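Local coordinates for acetyl xylan esterase (Paenibacillus sp. R4, PDB 6AGQ), which probably removes acetyl groups from acetylated xylan and related acetyl esters, as a cold-active esterase of the alpha/beta-hydrolase clan, at residues F208-H213 and S223-E228. Residues are numbered along the deposited sequence; the frame is centred on the assembly and turned at random.
Sequences FPFLCH and SGPYVE
Tyr226 OH is gripped by the backbone N of Cys212 and by a water. Cys212 N donates a hydrogen bond to Tyr226 OH at 3.1 Å, with an N-H...O angle of 161°. Leu211 N lies 2.9 Å from Tyr226 OH. The water sits at the edge of the tyrosine ring, in its plane. The water oxygen is 2.7 Å from Tyr226 OH and donates to Pro209 O. The Phe210 ring packs edge-to-face on the tyrosine, with the planes at 50°. Phe210 CE1 stands over the centre of the Tyr226 ring, and Phe210 CD1 comes within 3.3 Å of Tyr226 CZ. Phe210 CG is anti to the backbone N (chi1 -179°), which carries the ring out to Pro225, where Phe210 CZ meets Pro225 CB at 3.4 Å. A leucine in place of Tyr226 would probably leave Cys212 N without its acceptor, the water without one anchor and Phe210 without its aromatic face. Phe210 also touches Ser185, in a GxSxG pattern consistent with a nucleophile elbow. The contact thus ties segment 223-228, which leads into helix 226-236, to the loop after strand 203-207, beside the probable active site of an alpha/beta-hydrolase fold.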
loop_
_atom_site.group_PDB
_atom_site.type_symbol
_atom_site.label_atom_id
_atom_site.label_comp_id
_atom_site.label_asym_id
_atom_site.label_seq_id
_atom_site.Cartn_x
_atom_site.Cartn_y
_atom_site.Cartn_z
ATOM N N PHE A 208 -6.146 21.796 14.540
ATOM C CA PHE A 208 -4.883 21.305 13.929
ATOM C C PHE A 208 -4.225 22.211 12.899
ATOM O O PHE A 208 -4.132 21.854 11.711
ATOM C CB PHE A 208 -4.911 19.814 13.516
ATOM C CG PHE A 208 -6.114 19.349 12.762
ATOM C CD1 PHE A 208 -6.399 19.805 11.468
ATOM C CD2 PHE A 208 -6.894 18.311 13.280
ATOM C CE1 PHE A 208 -7.480 19.295 10.743
ATOM C CE2 PHE A 208 -7.960 17.779 12.564
ATOM C CZ PHE A 208 -8.260 18.271 11.295
ATOM N N PRO A 209 -3.711 23.390 13.374
ATOM C CA PRO A 209 -3.350 24.435 12.461
ATOM C C PRO A 209 -2.098 24.081 11.634
ATOM O O PRO A 209 -1.091 23.600 12.178
ATOM C CB PRO A 209 -3.128 25.642 13.352
ATOM C CG PRO A 209 -2.860 25.094 14.709
ATOM C CD PRO A 209 -3.632 23.829 14.776
ATOM N N PHE A 210 -2.250 24.289 10.325
ATOM C CA PHE A 210 -1.212 24.246 9.298
ATOM C C PHE A 210 -0.530 25.604 9.292
ATOM O O PHE A 210 -0.955 26.529 10.033
ATOM C CB PHE A 210 -1.918 23.911 7.967
ATOM C CG PHE A 210 -1.029 23.800 6.795
ATOM C CD1 PHE A 210 -0.066 22.808 6.722
ATOM C CD2 PHE A 210 -1.197 24.646 5.707
ATOM C CE1 PHE A 210 0.758 22.689 5.606
ATOM C CE2 PHE A 210 -0.362 24.553 4.615
ATOM C CZ PHE A 210 0.627 23.581 4.567
ATOM N N LEU A 211 0.590 25.714 8.556
ATOM C CA LEU A 211 1.370 26.971 8.510
ATOM C C LEU A 211 2.051 27.336 9.834
ATOM O O LEU A 211 2.238 28.526 10.131
ATOM C CB LEU A 211 0.540 28.187 8.032
ATOM C CG LEU A 211 -0.426 27.905 6.859
ATOM C CD1 LEU A 211 -1.528 28.954 6.660
ATOM C CD2 LEU A 211 0.389 27.712 5.593
ATOM N N CYS A 212 2.470 26.334 10.602
ATOM C CA CYS A 212 3.152 26.567 11.888
ATOM C C CYS A 212 4.482 25.839 11.860
ATOM O O CYS A 212 4.590 24.727 11.353
ATOM C CB CYS A 212 2.351 26.085 13.113
ATOM S SG CYS A 212 0.722 26.899 13.374
ATOM N N HIS A 213 5.466 26.486 12.473
ATOM C CA HIS A 213 6.789 25.986 12.653
ATOM C C HIS A 213 7.346 25.326 11.393
ATOM O O HIS A 213 7.681 24.137 11.427
ATOM C CB HIS A 213 6.764 25.075 13.902
ATOM C CG HIS A 213 8.103 24.882 14.531
ATOM N ND1 HIS A 213 9.212 25.621 14.168
ATOM C CD2 HIS A 213 8.510 24.051 15.521
ATOM C CE1 HIS A 213 10.257 25.229 14.883
ATOM N NE2 HIS A 213 9.859 24.268 15.700
ATOM N N SER A 223 3.485 14.937 5.983
ATOM C CA SER A 223 2.725 14.676 4.732
ATOM C C SER A 223 1.819 15.879 4.365
ATOM O O SER A 223 1.853 16.931 5.034
ATOM C CB SER A 223 1.866 13.428 4.901
ATOM O OG SER A 223 2.657 12.333 5.283
ATOM N N GLY A 224 1.071 15.739 3.270
ATOM C CA GLY A 224 0.220 16.829 2.715
ATOM C C GLY A 224 1.021 18.019 2.197
ATOM O O GLY A 224 2.171 17.883 1.785
ATOM N N PRO A 225 0.442 19.201 2.242
ATOM C CA PRO A 225 1.050 20.374 1.568
ATOM C C PRO A 225 2.479 20.780 1.998
ATOM O O PRO A 225 3.209 21.377 1.194
ATOM C CB PRO A 225 0.054 21.529 1.881
ATOM C CG PRO A 225 -0.937 20.989 2.893
ATOM C CD PRO A 225 -0.851 19.494 2.898
ATOM N N TYR A 226 2.896 20.476 3.231
ATOM C CA TYR A 226 4.290 20.688 3.587
ATOM C C TYR A 226 5.299 19.995 2.615
ATOM O O TYR A 226 6.390 20.501 2.402
ATOM C CB TYR A 226 4.579 20.287 5.004
ATOM C CG TYR A 226 3.992 21.144 6.075
ATOM C CD1 TYR A 226 4.300 22.510 6.153
ATOM C CD2 TYR A 226 3.169 20.596 7.052
ATOM C CE1 TYR A 226 3.779 23.307 7.146
ATOM C CE2 TYR A 226 2.651 21.392 8.093
ATOM C CZ TYR A 226 2.935 22.754 8.126
ATOM O OH TYR A 226 2.464 23.552 9.151
ATOM N N VAL A 227 4.913 18.892 1.999
ATOM C CA VAL A 227 5.745 18.224 1.034
ATOM C C VAL A 227 6.116 19.116 -0.208
ATOM O O VAL A 227 7.170 18.913 -0.799
ATOM C CB VAL A 227 5.126 16.855 0.609
ATOM C CG1 VAL A 227 4.087 17.003 -0.472
ATOM C CG2 VAL A 227 6.202 15.905 0.086
ATOM N N GLU A 228 5.270 20.089 -0.586
ATOM C CA GLU A 228 5.563 21.018 -1.696
ATOM C C GLU A 228 6.858 21.791 -1.396
ATOM O O GLU A 228 7.631 22.071 -2.277
ATOM C CB GLU A 228 4.412 22.018 -1.881
ATOM C CG GLU A 228 3.082 21.404 -2.326
ATOM C CD GLU A 228 1.930 22.435 -2.438
ATOM O OE1 GLU A 228 2.178 23.605 -2.761
ATOM O OE2 GLU A 228 0.741 22.079 -2.229
HETATM O O HOH W 1 1.178 22.546 11.330
#